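Local coordinates for protein interferon gamma (Paralichthys olivaceus, PDB 6F1E) that acts as a homodimeric cytokine that binds interferon gamma receptor 1, and more weakly a receptor 1-like chain, and activates macrophages and neutrophils, at residues Pro30-Glu35 and Leu52-Lys57; Gly60-Gln65 and Thr91-Ile96. All blocks are in the same frame, centred on the assembly; numbering follows the deposited sequence.

Interaction 1. Residues Pro30-Glu35 and Leu52-Lys57; sequences PVFPKE and LETYEK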
loop_
_atom_site.group_PDB
_atom_site.type_symbol
_atom_site.label_atom_id
_atom_site.label_comp_id
_atom_site.label_asym_id
_atom_site.label_seq_id
_atom_site.Cartn_x
_atom_site.Cartn_y
_atom_site.Cartn_z
ATOM N N PRO A 30 15.521 -1.999 11.601
ATOM C CA PRO A 30 14.616 -3.147 11.730
ATOM C C PRO A 30 13.874 -3.360 10.429
ATOM O O PRO A 30 13.773 -2.438 9.603
ATOM C CB PRO A 30 13.642 -2.720 12.840
ATOM C CG PRO A 30 14.009 -1.306 13.195
ATOM C CD PRO A 30 14.861 -0.780 12.087
ATOM N N VAL A 31 13.357 -4.563 10.237
ATOM C CA VAL A 31 12.596 -4.853 9.023
ATOM C C VAL A 31 11.272 -4.034 9.013
ATOM O O VAL A 31 10.940 -3.359 8.044
ATOM C CB VAL A 31 12.321 -6.366 8.892
ATOM C CG1 VAL A 31 11.524 -6.653 7.610
ATOM C CG2 VAL A 31 13.634 -7.159 8.900
ATOM N N PHE A 32 10.558 -4.098 10.133
ATOM C CA PHE A 32 9.253 -3.494 10.314
ATOM C C PHE A 32 9.338 -2.356 11.339
ATOM O O PHE A 32 9.652 -2.590 12.525
ATOM C CB PHE A 32 8.287 -4.560 10.794
ATOM C CG PHE A 32 8.120 -5.683 9.818
ATOM C CD1 PHE A 32 7.585 -5.445 8.567
ATOM C CD2 PHE A 32 8.497 -6.948 10.129
ATOM C CE1 PHE A 32 7.408 -6.453 7.633
ATOM C CE2 PHE A 32 8.320 -7.977 9.205
ATOM C CZ PHE A 32 7.781 -7.725 7.951
ATOM N N PRO A 33 9.112 -1.114 10.878
ATOM C CA PRO A 33 8.903 0.039 11.754
ATOM C C PRO A 33 7.796 -0.140 12.770
ATOM O O PRO A 33 6.738 -0.637 12.406
ATOM C CB PRO A 33 8.444 1.136 10.766
ATOM C CG PRO A 33 8.288 0.470 9.420
ATOM C CD PRO A 33 9.247 -0.674 9.474
ATOM N N LYS A 34 8.021 0.287 14.012
ATOM C CA LYS A 34 6.930 0.461 14.984
ATOM C C LYS A 34 6.292 1.855 14.950
ATOM O O LYS A 34 5.282 2.078 15.618
ATOM C CB LYS A 34 7.395 0.173 16.405
ATOM C CG LYS A 34 7.871 -1.248 16.619
ATOM C CD LYS A 34 8.188 -1.508 18.084
ATOM C CE LYS A 34 8.786 -2.895 18.285
ATOM N NZ LYS A 34 8.969 -3.188 19.733
ATOM N N GLU A 35 6.856 2.775 14.164
ATOM C CA GLU A 35 6.392 4.182 14.116
ATOM C C GLU A 35 4.918 4.314 13.661
ATOM O O GLU A 35 4.165 5.110 14.243
ATOM C CB GLU A 35 7.305 5.068 13.221
ATOM C CG GLU A 35 8.803 5.083 13.569
ATOM C CD GLU A 35 9.718 5.324 12.360
ATOM O OE1 GLU A 35 9.520 4.683 11.288
ATOM O OE2 GLU A 35 10.655 6.149 12.493
ATOM N N LEU A 52 1.235 -8.410 8.601
ATOM C CA LEU A 52 0.868 -9.826 8.585
ATOM C C LEU A 52 0.906 -10.384 7.148
ATOM O O LEU A 52 1.416 -11.498 6.943
ATOM C CB LEU A 52 -0.499 -10.062 9.256
ATOM C CG LEU A 52 -0.589 -9.790 10.773
ATOM C CD1 LEU A 52 -2.043 -9.819 11.264
ATOM C CD2 LEU A 52 0.214 -10.813 11.549
ATOM N N GLU A 53 0.446 -9.589 6.173
ATOM C CA GLU A 53 0.567 -9.938 4.739
ATOM C C GLU A 53 2.011 -10.105 4.269
ATOM O O GLU A 53 2.330 -11.019 3.489
ATOM C CB GLU A 53 -0.133 -8.926 3.875
ATOM C CG GLU A 53 0.047 -9.144 2.363
ATOM C CD GLU A 53 -1.003 -8.408 1.507
ATOM O OE1 GLU A 53 -1.990 -7.825 2.046
ATOM O OE2 GLU A 53 -0.843 -8.429 0.268
ATOM N N THR A 54 2.875 -9.237 4.768
ATOM C CA THR A 54 4.289 -9.285 4.449
ATOM C C THR A 54 4.937 -10.555 4.991
ATOM O O THR A 54 5.721 -11.207 4.310
ATOM C CB THR A 54 4.984 -8.019 4.995
ATOM O OG1 THR A 54 4.316 -6.874 4.458
ATOM C CG2 THR A 54 6.434 -7.967 4.591
ATOM N N TYR A 55 4.607 -10.893 6.229
ATOM C CA TYR A 55 5.130 -12.124 6.865
ATOM C C TYR A 55 4.688 -13.380 6.147
ATOM O O TYR A 55 5.410 -14.353 6.068
ATOM C CB TYR A 55 4.672 -12.231 8.321
ATOM C CG TYR A 55 5.633 -11.627 9.301
ATOM C CD1 TYR A 55 6.870 -12.228 9.539
ATOM C CD2 TYR A 55 5.295 -10.479 10.035
ATOM C CE1 TYR A 55 7.753 -11.699 10.477
ATOM C CE2 TYR A 55 6.171 -9.937 10.972
ATOM C CZ TYR A 55 7.403 -10.554 11.195
ATOM O OH TYR A 55 8.293 -10.019 12.111
ATOM N N GLU A 56 3.473 -13.369 5.653
ATOM C CA GLU A 56 2.995 -14.519 4.907
ATOM C C GLU A 56 3.778 -14.713 3.617
ATOM O O GLU A 56 4.106 -15.821 3.306
ATOM C CB GLU A 56 1.514 -14.366 4.627
ATOM C CG GLU A 56 0.877 -15.644 4.183
ATOM C CD GLU A 56 -0.591 -15.472 3.935
ATOM O OE1 GLU A 56 -1.163 -14.506 4.551
ATOM O OE2 GLU A 56 -1.121 -16.308 3.127
ATOM N N LYS A 57 4.077 -13.632 2.886
ATOM C CA LYS A 57 5.036 -13.666 1.759
ATOM C C LYS A 57 6.366 -14.223 2.200
ATOM O O LYS A 57 6.867 -15.162 1.603
ATOM C CB LYS A 57 5.302 -12.263 1.179
ATOM C CG LYS A 57 4.568 -11.907 -0.112
ATOM C CD LYS A 57 3.166 -11.354 0.133
ATOM C CE LYS A 57 2.633 -10.581 -1.074
ATOM N NZ LYS A 57 1.398 -9.818 -0.723
#
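Phe-32 reaches from an irregular loop to the side of a helix and sets its ring against two consecutive helical residues, Thr-54 and Tyr-55. Its first torsion (chi1 -61°) stands CG beside the backbone N, and the ring points toward the helix. The far rim does the touching, and no hydrogen bond joins the loop to helical residues 52-57. Phe-32 CE1 lies 3.5 Å from Thr-54 CG2, a methyl that meets the phenyl ring at its edge, close to the ring plane. Phe-32 CE2 comes over one face of the Tyr-55 ring, 3.4 Å from Tyr-55 CZ. The two rings are tilted by 43° with centroids 4.8 Å apart, an oblique aromatic pair. On the phenyl ring itself, Val-31 CG1 of the same loop sits above the centre of one face, 3.7 Å from the plane.

Thr-54 divides its two branches: the methyl goes to Phe-32, while OG1 turns back to hydrogen-bond the carbonyl of Gly-50 one turn earlier, so the hydroxyl is satisfied within its own helix. In the type II interferon fold, an intertwined all-helical homodimer, this loop joins helix 22-25 to helix 41-64 and lies against the partner chain. Leu-121 of the second subunit packs on Phe-32, and Glu-138 of that subunit accepts hydrogen bonds from the backbone N atoms of Val-31 and Phe-32. The Tyr-55 hydroxyl bonds to the carbonyl O of Ala-135 of the second subunit, which probably limits the swing of the phenol whose face the CE2 rim of Phe-32 meets. All three touching side chains are buried, and Tyr-55 OH lies 3.6 Å from Phe-32 CE2.

Interaction 2. Residues Gly60-Gln65 and Thr91-Ile96; sequences GQMLEQ and TDLNYI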
loop_
_atom_site.group_PDB
_atom_site.type_symbol
_atom_site.label_atom_id
_atom_site.label_comp_id
_atom_site.label_asym_id
_atom_site.label_seq_id
_atom_site.Cartn_x
_atom_site.Cartn_y
_atom_site.Cartn_z
ATOM N N GLY A 60 6.470 -17.981 3.185
ATOM C CA GLY A 60 6.465 -18.549 1.828
ATOM C C GLY A 60 7.859 -18.749 1.272
ATOM O O GLY A 60 8.313 -19.883 1.173
ATOM N N GLN A 61 8.575 -17.658 0.986
ATOM C CA GLN A 61 9.954 -17.750 0.435
ATOM C C GLN A 61 10.896 -18.577 1.324
ATOM O O GLN A 61 11.661 -19.386 0.850
ATOM C CB GLN A 61 10.563 -16.364 0.191
ATOM C CG GLN A 61 9.828 -15.510 -0.824
ATOM C CD GLN A 61 9.695 -16.198 -2.162
ATOM O OE1 GLN A 61 8.573 -16.483 -2.630
ATOM N NE2 GLN A 61 10.851 -16.516 -2.773
ATOM N N MET A 62 10.802 -18.408 2.622
ATOM C CA MET A 62 11.618 -19.193 3.505
ATOM C C MET A 62 11.321 -20.676 3.315
ATOM O O MET A 62 12.208 -21.495 3.477
ATOM C CB MET A 62 11.397 -18.760 4.965
ATOM C CG MET A 62 11.942 -17.364 5.273
ATOM S SD MET A 62 11.431 -16.717 6.869
ATOM C CE MET A 62 12.497 -17.540 8.041
ATOM N N LEU A 63 10.084 -21.025 2.974
ATOM C CA LEU A 63 9.764 -22.415 2.605
ATOM C C LEU A 63 10.309 -22.820 1.220
ATOM O O LEU A 63 10.797 -23.946 1.071
ATOM C CB LEU A 63 8.266 -22.689 2.680
ATOM C CG LEU A 63 7.672 -22.734 4.096
ATOM C CD1 LEU A 63 6.133 -22.550 4.082
ATOM C CD2 LEU A 63 8.096 -24.025 4.796
ATOM N N GLU A 64 10.237 -21.934 0.224
ATOM C CA GLU A 64 10.845 -22.223 -1.095
ATOM C C GLU A 64 12.353 -22.431 -0.988
ATOM O O GLU A 64 12.848 -23.435 -1.445
ATOM C CB GLU A 64 10.523 -21.149 -2.139
ATOM C CG GLU A 64 9.025 -21.046 -2.428
ATOM C CD GLU A 64 8.695 -20.500 -3.818
ATOM O OE1 GLU A 64 8.020 -19.443 -3.900
ATOM O OE2 GLU A 64 9.099 -21.127 -4.829
ATOM N N GLN A 65 13.058 -21.524 -0.319
ATOM C CA GLN A 65 14.531 -21.605 -0.164
ATOM C C GLN A 65 15.021 -22.750 0.730
ATOM O O GLN A 65 16.223 -22.892 0.958
ATOM C CB GLN A 65 15.103 -20.258 0.326
ATOM C CG GLN A 65 15.178 -19.229 -0.797
ATOM C CD GLN A 65 15.028 -17.784 -0.338
ATOM O OE1 GLN A 65 15.827 -17.274 0.453
ATOM N NE2 GLN A 65 14.005 -17.111 -0.863
ATOM N N THR A 91 8.249 -27.778 9.383
ATOM C CA THR A 91 7.006 -27.814 10.142
ATOM C C THR A 91 6.921 -26.593 11.066
ATOM O O THR A 91 5.828 -26.073 11.291
ATOM C CB THR A 91 6.792 -29.165 10.901
ATOM O OG1 THR A 91 8.040 -29.684 11.316
ATOM C CG2 THR A 91 6.153 -30.209 9.975
ATOM N N ASP A 92 8.058 -26.145 11.596
ATOM C CA ASP A 92 8.083 -24.923 12.391
ATOM C C ASP A 92 7.688 -23.738 11.492
ATOM O O ASP A 92 6.867 -22.930 11.900
ATOM C CB ASP A 92 9.446 -24.696 13.066
ATOM C CG ASP A 92 9.632 -25.518 14.354
ATOM O OD1 ASP A 92 8.622 -25.957 14.961
ATOM O OD2 ASP A 92 10.805 -25.687 14.786
ATOM N N LEU A 93 8.212 -23.663 10.265
ATOM C CA LEU A 93 7.799 -22.596 9.340
ATOM C C LEU A 93 6.304 -22.739 9.027
ATOM O O LEU A 93 5.540 -21.786 9.190
ATOM C CB LEU A 93 8.603 -22.613 8.017
ATOM C CG LEU A 93 10.098 -22.240 7.974
ATOM C CD1 LEU A 93 10.641 -22.234 6.546
ATOM C CD2 LEU A 93 10.342 -20.880 8.607
ATOM N N ASN A 94 5.884 -23.932 8.607
ATOM C CA ASN A 94 4.491 -24.153 8.229
ATOM C C ASN A 94 3.592 -23.823 9.391
ATOM O O ASN A 94 2.572 -23.209 9.192
ATOM C CB ASN A 94 4.245 -25.561 7.648
ATOM C CG ASN A 94 4.667 -25.670 6.158
ATOM O OD1 ASN A 94 5.419 -26.558 5.776
ATOM N ND2 ASN A 94 4.168 -24.756 5.321
ATOM N N TYR A 95 4.000 -24.113 10.619
ATOM C CA TYR A 95 3.144 -23.763 11.760
ATOM C C TYR A 95 3.007 -22.237 11.875
ATOM O O TYR A 95 1.907 -21.708 12.100
ATOM C CB TYR A 95 3.617 -24.406 13.078
ATOM C CG TYR A 95 2.903 -23.853 14.312
ATOM C CD1 TYR A 95 1.681 -24.360 14.752
ATOM C CD2 TYR A 95 3.467 -22.806 15.031
ATOM C CE1 TYR A 95 1.051 -23.832 15.892
ATOM C CE2 TYR A 95 2.858 -22.271 16.160
ATOM C CZ TYR A 95 1.659 -22.763 16.582
ATOM O OH TYR A 95 1.109 -22.146 17.698
ATOM N N ILE A 96 4.121 -21.539 11.711
ATOM C CA ILE A 96 4.161 -20.077 11.888
ATOM C C ILE A 96 3.376 -19.400 10.718
ATOM O O ILE A 96 2.563 -18.465 10.928
ATOM C CB ILE A 96 5.630 -19.603 12.207
ATOM C CG1 ILE A 96 5.655 -18.832 13.509
ATOM C CG2 ILE A 96 6.292 -18.788 11.130
ATOM C CD1 ILE A 96 5.503 -19.730 14.713
#
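With chi1 at -71° in Leu-63 and a closely similar torsion in Leu-93, each CG stands anti to its carbonyl carbon, and the two leucines lie alongside each other, pointing opposite ways, between neighbouring helices. Leu-63 CD2 rests 3.6 Å from Leu-93 CB, while Leu-93 CD1 reaches the helix backbone, 3.5 Å from Met-62 O. Met-62 runs roughly perpendicular to Leu-93; its chain bends at chi3 (79°) and brings Met-62 CE to 4.0 Å from Leu-93 CD2. At the margin, the side chain of Asn-94 slants past Leu-63 and its amide group lies beside the two methyls.

The segments run nearly antiparallel (161°), their axes 10.0 Å apart at closest approach, and pack the C-terminal end of helix 41-64 against the start of helix 89-107. Leu-14 of helix 5-17 and Tyr-18 also cover Leu-93, extending the apolar packing on that side. Gln-132 of the second subunit packs on Met-62. No hydrogen bond or salt bridge spans the two segments, which implies that here the helices are held mainly by van der Waals contact of Leu and Met side chains, with no polar bond to set the register.

Overall arrangement
Helix 41-64 is common to both contacts: interaction 1 uses its residues 52-57 and interaction 2 the turns towards its C-terminal end, with centres about 16 Å apart. Their segments adjoin on the helix, and the first contact is complete before the second begins in sequence. Interaction 1 brings the preceding loop onto the helix, whereas interaction 2 pairs the helix with helix 89-107. The centre of interaction 1 lies about 7 Å, and that of interaction 2 about 19 Å, from the centre of the chain. Both lie against the second subunit, so helix 41-64 carries intrachain packing and dimer contact at two places along its length.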